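Local coordinates for putative N-acetylmuramoyl-L-alanine amidase,autolysin cwp6 (Peptoclostridium difficile, PDB 5J72), which probably cleaves the bond between N-acetylmuramic acid and L-alanine in peptidoglycan, as a zinc-binding autolysin that carries three CWB2 cell wall-anchoring modules, at residues A[201-212]-A[225-236]; A[391-399]-A[421-430]. One frame throughout, in Å; residues are numbered along the deposited sequence. Where two conformers were deposited one is given.

Contact 1: residues A[201-212]-A[225-236]; sequences KRLNPSDVIIIG and IKSAVNVNVTRI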
loop_
_atom_site.group_PDB
_atom_site.type_symbol
_atom_site.label_atom_id
_atom_site.label_comp_id
_atom_site.label_asym_id
_atom_site.label_seq_id
_atom_site.Cartn_x
_atom_site.Cartn_y
_atom_site.Cartn_z
ATOM N N LYS A 201 6.169 26.850 12.563
ATOM C CA LYS A 201 6.105 27.598 13.836
ATOM C C LYS A 201 5.445 26.784 14.966
ATOM O O LYS A 201 5.920 26.772 16.124
ATOM C CB LYS A 201 5.248 28.891 13.649
ATOM C CG LYS A 201 6.025 29.936 12.824
ATOM C CD LYS A 201 5.128 31.255 12.677
ATOM C CE LYS A 201 5.876 32.421 12.020
ATOM N NZ LYS A 201 6.959 33.030 12.903
ATOM N N ARG A 202 4.370 26.104 14.633
ATOM C CA ARG A 202 3.651 25.308 15.647
ATOM C C ARG A 202 4.530 24.172 16.196
ATOM O O ARG A 202 4.502 23.932 17.401
ATOM C CB ARG A 202 2.374 24.671 15.003
ATOM C CG ARG A 202 1.366 24.201 16.077
ATOM C CD ARG A 202 0.271 23.283 15.452
ATOM N NE ARG A 202 0.839 22.051 14.899
ATOM C CZ ARG A 202 1.210 21.022 15.656
ATOM N NH1 ARG A 202 1.771 19.957 15.099
ATOM N NH2 ARG A 202 1.025 21.056 16.985
ATOM N N LEU A 203 5.282 23.489 15.321
ATOM C CA LEU A 203 6.142 22.344 15.768
ATOM C C LEU A 203 7.320 22.815 16.610
ATOM O O LEU A 203 7.896 21.982 17.314
ATOM C CB LEU A 203 6.756 21.589 14.541
ATOM C CG LEU A 203 5.666 20.859 13.719
ATOM C CD1 LEU A 203 6.199 20.438 12.358
ATOM C CD2 LEU A 203 5.234 19.603 14.460
ATOM N N ASN A 204 7.707 24.089 16.472
ATOM C CA ASN A 204 8.855 24.715 17.180
ATOM C C ASN A 204 10.146 23.839 17.074
ATOM O O ASN A 204 10.735 23.433 18.076
ATOM C CB ASN A 204 8.538 24.922 18.629
ATOM C CG ASN A 204 9.601 25.945 19.208
ATOM O OD1 ASN A 204 9.951 26.923 18.505
ATOM N ND2 ASN A 204 10.129 25.723 20.319
ATOM N N PRO A 205 10.550 23.490 15.869
ATOM C CA PRO A 205 11.759 22.653 15.754
ATOM C C PRO A 205 13.021 23.455 16.026
ATOM O O PRO A 205 13.006 24.692 15.964
ATOM C CB PRO A 205 11.728 22.223 14.273
ATOM C CG PRO A 205 11.072 23.412 13.589
ATOM C CD PRO A 205 9.989 23.856 14.568
ATOM N N SER A 206 14.094 22.753 16.263
ATOM C CA SER A 206 15.458 23.322 16.418
ATOM C C SER A 206 16.192 23.144 15.084
ATOM O O SER A 206 17.141 23.872 14.795
ATOM C CB SER A 206 16.265 22.469 17.411
ATOM O OG SER A 206 15.807 22.719 18.714
ATOM N N ASP A 207 15.774 22.153 14.263
ATOM C CA ASP A 207 16.535 21.854 13.032
ATOM C C ASP A 207 15.636 21.484 11.884
ATOM O O ASP A 207 14.657 20.741 12.084
ATOM C CB ASP A 207 17.455 20.620 13.320
ATOM C CG ASP A 207 18.583 20.875 14.297
ATOM O OD1 ASP A 207 18.365 20.717 15.508
ATOM O OD2 ASP A 207 19.692 21.251 13.842
ATOM N N VAL A 208 15.910 21.985 10.697
ATOM C CA VAL A 208 15.199 21.584 9.484
ATOM C C VAL A 208 16.252 20.877 8.581
ATOM O O VAL A 208 17.404 21.360 8.426
ATOM C CB VAL A 208 14.523 22.794 8.765
ATOM C CG1 VAL A 208 14.163 22.454 7.341
ATOM C CG2 VAL A 208 13.265 23.215 9.517
ATOM N N ILE A 209 15.866 19.724 7.999
ATOM C CA ILE A 209 16.780 18.950 7.162
ATOM C C ILE A 209 16.127 18.986 5.788
ATOM O O ILE A 209 15.000 18.504 5.533
ATOM C CB ILE A 209 17.007 17.498 7.693
ATOM C CG1 ILE A 209 17.626 17.509 9.071
ATOM C CG2 ILE A 209 17.896 16.681 6.708
ATOM C CD1 ILE A 209 16.546 17.534 10.244
ATOM N N ILE A 210 16.827 19.635 4.857
ATOM C CA ILE A 210 16.349 19.731 3.499
ATOM C C ILE A 210 16.935 18.567 2.668
ATOM O O ILE A 210 18.123 18.274 2.771
ATOM C CB ILE A 210 16.789 21.058 2.847
ATOM C CG1 ILE A 210 16.021 22.239 3.502
ATOM C CG2 ILE A 210 16.514 20.961 1.369
ATOM C CD1 ILE A 210 16.686 23.553 3.206
ATOM N N ILE A 211 16.084 17.906 1.901
ATOM C CA ILE A 211 16.520 16.799 1.036
ATOM C C ILE A 211 16.513 17.384 -0.369
ATOM O O ILE A 211 15.470 17.845 -0.830
ATOM C CB ILE A 211 15.575 15.592 1.144
ATOM C CG1 ILE A 211 15.550 15.060 2.595
ATOM C CG2 ILE A 211 16.016 14.455 0.101
ATOM C CD1 ILE A 211 16.912 14.752 3.166
ATOM N N GLY A 212 17.654 17.359 -1.040
ATOM C CA GLY A 212 17.718 17.942 -2.378
ATOM C C GLY A 212 18.812 19.010 -2.406
ATOM O O GLY A 212 19.128 19.650 -1.385
ATOM N N ILE A 225 12.319 29.816 5.401
ATOM C CA ILE A 225 12.145 28.859 6.497
ATOM C C ILE A 225 12.706 29.519 7.763
ATOM O O ILE A 225 12.038 29.503 8.792
ATOM C CB ILE A 225 12.947 27.593 6.147
ATOM C CG1 ILE A 225 12.171 26.808 5.002
ATOM C CG2 ILE A 225 13.143 26.696 7.414
ATOM C CD1 ILE A 225 13.038 25.676 4.454
ATOM N N LYS A 226 13.915 30.102 7.688
ATOM C CA LYS A 226 14.482 30.710 8.927
ATOM C C LYS A 226 13.667 31.921 9.383
ATOM O O LYS A 226 13.700 32.276 10.569
ATOM C CB LYS A 226 15.941 31.102 8.708
ATOM C CG LYS A 226 16.797 29.869 8.540
ATOM C CD LYS A 226 18.210 30.289 8.163
ATOM C CE LYS A 226 19.164 29.252 8.652
ATOM N NZ LYS A 226 20.440 29.266 7.901
ATOM N N SER A 227 12.929 32.570 8.477
ATOM C CA SER A 227 12.101 33.689 8.922
ATOM C C SER A 227 10.968 33.159 9.671
ATOM O O SER A 227 10.451 33.839 10.557
ATOM C CB SER A 227 11.538 34.478 7.746
ATOM O OG SER A 227 12.602 35.278 7.277
ATOM N N ALA A 228 10.538 31.958 9.348
ATOM C CA ALA A 228 9.433 31.393 10.103
ATOM C C ALA A 228 9.912 30.960 11.467
ATOM O O ALA A 228 9.279 31.316 12.464
ATOM C CB ALA A 228 8.825 30.184 9.357
ATOM N N VAL A 229 11.006 30.181 11.535
ATOM C CA VAL A 229 11.560 29.674 12.792
ATOM C C VAL A 229 13.048 29.679 12.557
ATOM O O VAL A 229 13.493 29.116 11.546
ATOM C CB VAL A 229 11.048 28.250 13.138
ATOM C CG1 VAL A 229 11.588 27.795 14.506
ATOM C CG2 VAL A 229 9.511 28.241 13.143
ATOM N N ASN A 230 13.837 30.328 13.467
ATOM C CA ASN A 230 15.271 30.462 13.235
ATOM C C ASN A 230 16.029 29.202 13.553
ATOM O O ASN A 230 16.877 29.165 14.451
ATOM C CB ASN A 230 15.833 31.616 14.062
ATOM C CG ASN A 230 17.209 31.995 13.584
ATOM O OD1 ASN A 230 17.489 31.859 12.365
ATOM N ND2 ASN A 230 18.114 32.492 14.408
ATOM N N VAL A 231 15.745 28.143 12.762
ATOM C CA VAL A 231 16.397 26.858 12.979
ATOM C C VAL A 231 17.778 26.727 12.308
ATOM O O VAL A 231 18.127 27.513 11.448
ATOM C CB VAL A 231 15.517 25.774 12.284
ATOM C CG1 VAL A 231 14.152 25.632 12.994
ATOM C CG2 VAL A 231 15.329 26.133 10.779
ATOM N N ASN A 232 18.519 25.691 12.706
ATOM C CA ASN A 232 19.720 25.280 12.011
ATOM C C ASN A 232 19.243 24.528 10.799
ATOM O O ASN A 232 18.379 23.628 10.946
ATOM C CB ASN A 232 20.489 24.329 12.838
ATOM C CG ASN A 232 21.040 25.015 14.046
ATOM O OD1 ASN A 232 21.075 24.385 15.107
ATOM N ND2 ASN A 232 21.397 26.298 13.976
ATOM N N VAL A 233 19.754 24.852 9.605
ATOM C CA VAL A 233 19.311 24.128 8.436
ATOM C C VAL A 233 20.391 23.155 7.920
ATOM O O VAL A 233 21.493 23.599 7.544
ATOM C CB VAL A 233 18.903 25.085 7.324
ATOM C CG1 VAL A 233 18.604 24.289 6.065
ATOM C CG2 VAL A 233 17.675 25.899 7.728
ATOM N N THR A 234 20.113 21.840 7.912
ATOM C CA THR A 234 21.055 20.845 7.392
ATOM C C THR A 234 20.631 20.545 6.001
ATOM O O THR A 234 19.428 20.627 5.662
ATOM C CB THR A 234 20.993 19.569 8.250
ATOM O OG1 THR A 234 21.671 19.840 9.486
ATOM C CG2 THR A 234 21.662 18.346 7.581
ATOM N N ARG A 235 21.565 20.171 5.113
ATOM C CA ARG A 235 21.129 19.857 3.748
ATOM C C ARG A 235 21.808 18.559 3.343
ATOM O O ARG A 235 23.006 18.374 3.604
ATOM C CB ARG A 235 21.534 20.937 2.715
ATOM C CG ARG A 235 20.888 20.646 1.330
ATOM C CD ARG A 235 21.377 21.606 0.237
ATOM N NE ARG A 235 20.860 22.958 0.434
ATOM C CZ ARG A 235 19.781 23.419 -0.177
ATOM N NH1 ARG A 235 19.105 22.646 -1.017
ATOM N NH2 ARG A 235 19.362 24.658 0.048
ATOM N N ILE A 236 21.041 17.665 2.753
ATOM C CA ILE A 236 21.527 16.352 2.303
ATOM C C ILE A 236 21.049 16.303 0.878
ATOM O O ILE A 236 19.856 16.249 0.624
ATOM C CB ILE A 236 20.954 15.183 3.087
ATOM C CG1 ILE A 236 21.361 15.267 4.583
ATOM C CG2 ILE A 236 21.489 13.873 2.454
ATOM C CD1 ILE A 236 20.481 14.421 5.456
HETATM O O HOH W 1 19.768 21.116 10.895
#

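Contact 2: residues A[391-399]-A[421-430]; sequences ILITPKTYV and GMKDSVINSI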
loop_
_atom_site.group_PDB
_atom_site.type_symbol
_atom_site.label_atom_id
_atom_site.label_comp_id
_atom_site.label_asym_id
_atom_site.label_seq_id
_atom_site.Cartn_x
_atom_site.Cartn_y
_atom_site.Cartn_z
ATOM N N ILE A 391 1.263 1.566 3.745
ATOM C CA ILE A 391 0.511 2.503 2.928
ATOM C C ILE A 391 -0.052 1.679 1.733
ATOM O O ILE A 391 0.697 0.959 1.063
ATOM C CB ILE A 391 1.444 3.606 2.386
ATOM C CG1 ILE A 391 1.879 4.518 3.582
ATOM C CG2 ILE A 391 0.719 4.464 1.297
ATOM C CD1 ILE A 391 2.974 5.556 3.128
ATOM N N LEU A 392 -1.348 1.794 1.504
ATOM C CA LEU A 392 -2.012 1.179 0.354
ATOM C C LEU A 392 -2.264 2.266 -0.638
ATOM O O LEU A 392 -2.732 3.335 -0.241
ATOM C CB LEU A 392 -3.348 0.605 0.832
ATOM C CG LEU A 392 -4.068 -0.190 -0.285
ATOM C CD1 LEU A 392 -4.741 -1.369 0.342
ATOM C CD2 LEU A 392 -5.067 0.778 -0.968
ATOM N N ILE A 393 -1.947 2.048 -1.948
ATOM C CA ILE A 393 -2.263 3.081 -2.909
ATOM C C ILE A 393 -3.325 2.530 -3.900
ATOM O O ILE A 393 -3.283 1.352 -4.225
ATOM C CB ILE A 393 -1.028 3.577 -3.717
ATOM C CG1 ILE A 393 -0.289 2.409 -4.412
ATOM C CG2 ILE A 393 -0.048 4.307 -2.704
ATOM C CD1 ILE A 393 0.857 2.923 -5.387
ATOM N N THR A 394 -4.219 3.388 -4.361
ATOM C CA THR A 394 -5.252 2.920 -5.282
ATOM C C THR A 394 -5.753 4.151 -5.952
ATOM O O THR A 394 -5.603 5.266 -5.452
ATOM C CB THR A 394 -6.344 2.157 -4.511
ATOM O OG1 THR A 394 -7.138 1.405 -5.446
ATOM C CG2 THR A 394 -7.255 3.100 -3.679
ATOM N N PRO A 395 -6.342 4.002 -7.157
ATOM C CA PRO A 395 -6.829 5.225 -7.797
ATOM C C PRO A 395 -7.998 5.864 -7.036
ATOM O O PRO A 395 -8.650 5.221 -6.234
ATOM C CB PRO A 395 -7.251 4.724 -9.225
ATOM C CG PRO A 395 -6.401 3.515 -9.441
ATOM C CD PRO A 395 -6.427 2.842 -8.066
ATOM N N LYS A 396 -8.298 7.106 -7.368
ATOM C CA LYS A 396 -9.372 7.833 -6.668
ATOM C C LYS A 396 -10.746 7.203 -6.851
ATOM O O LYS A 396 -11.563 7.278 -5.952
ATOM C CB LYS A 396 -9.473 9.266 -7.217
ATOM C CG LYS A 396 -8.240 10.095 -7.068
ATOM C CD LYS A 396 -8.576 11.497 -7.560
ATOM C CE LYS A 396 -7.980 11.745 -8.905
ATOM N NZ LYS A 396 -7.070 12.914 -8.863
ATOM N N THR A 397 -11.000 6.559 -8.020
ATOM C CA THR A 397 -12.354 6.061 -8.279
ATOM C C THR A 397 -12.568 4.576 -8.141
ATOM O O THR A 397 -13.703 4.156 -8.304
ATOM C CB THR A 397 -12.801 6.533 -9.696
ATOM O OG1 THR A 397 -11.973 5.842 -10.641
ATOM C CG2 THR A 397 -12.626 8.060 -9.914
ATOM N N TYR A 398 -11.556 3.741 -7.845
ATOM C CA TYR A 398 -11.858 2.337 -7.617
ATOM C C TYR A 398 -10.817 1.641 -6.773
ATOM O O TYR A 398 -9.682 2.120 -6.689
ATOM C CB TYR A 398 -11.987 1.543 -8.977
ATOM C CG TYR A 398 -10.717 1.509 -9.812
ATOM C CD1 TYR A 398 -10.372 2.577 -10.632
ATOM C CD2 TYR A 398 -9.886 0.390 -9.812
ATOM C CE1 TYR A 398 -9.234 2.541 -11.434
ATOM C CE2 TYR A 398 -8.745 0.342 -10.618
ATOM C CZ TYR A 398 -8.429 1.423 -11.422
ATOM O OH TYR A 398 -7.306 1.415 -12.201
ATOM N N VAL A 399 -11.178 0.562 -6.142
ATOM C CA VAL A 399 -10.223 -0.217 -5.394
ATOM C C VAL A 399 -9.543 -1.118 -6.420
ATOM O O VAL A 399 -10.221 -1.901 -7.108
ATOM C CB VAL A 399 -10.887 -1.066 -4.314
ATOM C CG1 VAL A 399 -9.836 -1.965 -3.606
ATOM C CG2 VAL A 399 -11.601 -0.162 -3.304
ATOM N N GLY A 421 -9.875 13.669 -2.440
ATOM C CA GLY A 421 -10.071 13.302 -3.841
ATOM C C GLY A 421 -10.494 11.868 -4.040
ATOM O O GLY A 421 -11.104 11.567 -5.061
ATOM N N MET A 422 -10.153 10.972 -3.104
ATOM C CA MET A 422 -10.560 9.600 -3.235
ATOM C C MET A 422 -12.077 9.524 -2.985
ATOM O O MET A 422 -12.564 10.159 -2.048
ATOM C CB MET A 422 -9.810 8.702 -2.232
ATOM C CG MET A 422 -10.156 7.216 -2.422
ATOM S SD MET A 422 -8.939 6.139 -1.631
ATOM C CE MET A 422 -7.530 6.535 -2.557
ATOM N N LYS A 423 -12.827 8.765 -3.800
ATOM C CA LYS A 423 -14.285 8.698 -3.611
ATOM C C LYS A 423 -14.668 8.039 -2.322
ATOM O O LYS A 423 -13.993 7.121 -1.876
ATOM C CB LYS A 423 -14.952 7.885 -4.748
ATOM C CG LYS A 423 -14.626 8.411 -6.130
ATOM C CD LYS A 423 -14.805 9.894 -6.221
ATOM C CE LYS A 423 -15.985 10.232 -7.085
ATOM N NZ LYS A 423 -15.553 11.035 -8.256
ATOM N N ASP A 424 -15.792 8.478 -1.720
ATOM C CA ASP A 424 -16.263 7.900 -0.462
ATOM C C ASP A 424 -16.444 6.469 -0.611
ATOM O O ASP A 424 -16.209 5.656 0.273
ATOM C CB ASP A 424 -17.645 8.515 -0.069
ATOM C CG ASP A 424 -17.585 9.962 0.402
ATOM O OD1 ASP A 424 -16.472 10.459 0.658
ATOM O OD2 ASP A 424 -18.652 10.595 0.507
ATOM N N SER A 425 -16.936 6.135 -1.790
ATOM C CA SER A 425 -17.223 4.784 -2.218
ATOM C C SER A 425 -15.973 3.849 -2.051
ATOM O O SER A 425 -16.048 2.736 -1.535
ATOM C CB SER A 425 -17.618 4.874 -3.698
ATOM O OG SER A 425 -17.752 3.598 -4.264
ATOM N N VAL A 426 -14.842 4.331 -2.520
ATOM C CA VAL A 426 -13.571 3.589 -2.484
ATOM C C VAL A 426 -13.001 3.428 -1.065
ATOM O O VAL A 426 -12.691 2.307 -0.660
ATOM C CB VAL A 426 -12.628 4.411 -3.398
ATOM C CG1 VAL A 426 -11.222 3.787 -3.419
ATOM C CG2 VAL A 426 -13.237 4.483 -4.819
ATOM N N ILE A 427 -12.891 4.547 -0.327
ATOM C CA ILE A 427 -12.330 4.439 1.034
ATOM C C ILE A 427 -13.283 3.565 1.921
ATOM O O ILE A 427 -12.827 2.707 2.702
ATOM C CB ILE A 427 -12.068 5.884 1.600
ATOM C CG1 ILE A 427 -11.286 5.772 2.952
ATOM C CG2 ILE A 427 -13.374 6.668 1.788
ATOM C CD1 ILE A 427 -9.796 5.263 2.680
ATOM N N ASN A 428 -14.604 3.721 1.745
ATOM C CA ASN A 428 -15.530 2.921 2.551
ATOM C C ASN A 428 -15.453 1.473 2.211
ATOM O O ASN A 428 -15.602 0.627 3.079
ATOM C CB ASN A 428 -17.006 3.413 2.380
ATOM C CG ASN A 428 -17.934 2.444 3.103
ATOM O OD1 ASN A 428 -18.570 1.586 2.460
ATOM N ND2 ASN A 428 -17.976 2.428 4.447
ATOM N N SER A 429 -15.181 1.141 0.912
ATOM C CA SER A 429 -15.036 -0.267 0.529
ATOM C C SER A 429 -13.840 -0.858 1.242
ATOM O O SER A 429 -13.870 -1.967 1.769
ATOM C CB SER A 429 -14.809 -0.391 -0.995
ATOM O OG SER A 429 -14.490 -1.723 -1.323
ATOM N N ILE A 430 -12.716 -0.099 1.223
ATOM C CA ILE A 430 -11.514 -0.599 1.889
ATOM C C ILE A 430 -11.728 -0.754 3.425
ATOM O O ILE A 430 -11.317 -1.758 4.024
ATOM C CB ILE A 430 -10.367 0.405 1.604
ATOM C CG1 ILE A 430 -9.914 0.214 0.118
ATOM C CG2 ILE A 430 -9.152 0.078 2.549
ATOM C CD1 ILE A 430 -9.100 1.425 -0.395
#

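Contact 1: residues A[201-212]-A[225-236]
V231 wedges between P205 and V208 where the strands begin to pair. A chi1 of -67° sets its CG1 anti to the carbonyl carbon and 3.8 Å from P205 CG; CG2, left between backbone N and carbonyl carbon, meets V208 CG2 at 3.8 Å. V208 CG2 also reaches I225 CG2 at 4.1 Å, so this methyl of the branched valine fills the hollow between I225 on helix 219-228 and V231, just before strand 232-236. Valine suits position 231, where two methyls on one CB serve two neighbours; the longer isoleucine suits 210, whose CD1 extends obliquely to V233 CG1, 3.5 Å away. Beneath these side chains, parallel strands 207-211 and 232-236 are the first and second strands of a beta-alpha-beta unit, joined through helix 219-228. The ladder starts with N232 N donating to S206 O and ends with G212 N donating to I236 O. On the opposite face, I236 CD1 lies 3.7 Å from I209 CG2; L247 and I248 of helix 241-253 pack on I236. D207 and T234, polar residues on this face nearer the surface, share a water that also bonds to N232 O. Back on the I210 face, R235 bends at chi3 (-70°), bringing NH1 3.0 Å from G212 O, above the carbonyl plane; NH1 also bonds V217 O. At the far end, K201 NZ, in A228's carbonyl plane and 2.9 Å from A228 O, ties two helix ends together.

Contact 2: residues A[391-399]-A[421-430]
V426 lays its CG2 methyl on one face of the flat peptide group joining T397 to Y398, 3.4 Å from T397 C and almost straight above it. Y398 starts out away from the helix, and P395 CD lies over one face of its ring, offset toward the rim, while T397 OG1 sits at the ring's edge, in plane. Valine suits position 426 because its second methyl, CG1, meets V399 CG2 at 4.0 Å while the first rests on the backbone. Beside it, K423 N donates an essentially straight bond to K396 O (2.9 Å, N-H...O angle 179°). K423 holds the N-cap position, so this bond anchors the start of helix 424-433 to the turn. The aliphatic part of K396 runs along G421, with CB 3.6 Å from G421 O, and its NZ continues to a salt bridge with D372. G421 has backbone angles that only glycine accepts comfortably. Deeper in, the flexible thioether of M422 reaches the strand: CE touches T394 CG2 at 3.6 Å, the two side chains crossing at about a right angle. T394 divides its roles, since placing OG1 anti to the backbone N (chi1 -164°) directs it to a lone pair of Y398 O, 2.9 Å away, and leaves the methyl for the apolar side. I430 completes that side, its CG1 3.8 Å from V399 CG2 and its CD1 against L392 CD2. A helix packed against the end of a parallel strand and the loop that leaves it is consistent with the Rossmann-like alpha/beta fold of a CWB2 module.

Overall arrangement
Both contacts belong to the cell wall-anchoring part of the chain, yet they do not touch: their centres are 34 Å apart and their nearest atoms about 16 Å. Contact 1 lies toward the periphery and joins two neighbouring strands of a four-stranded parallel sheet, 232-236 being an outermost strand; its chemistry is mainly a backbone ladder, with apolar packing on both faces and water at the rim. Contact 2, nearer the middle of the chain, joins a strand end and loop to a helix, so methyl packing dominates and a single backbone bond crosses it. Each is partly buried. V399 O of contact 2 also accepts a hydrogen bond from R493, in the amidase-family region that probably carries out the hydrolysis.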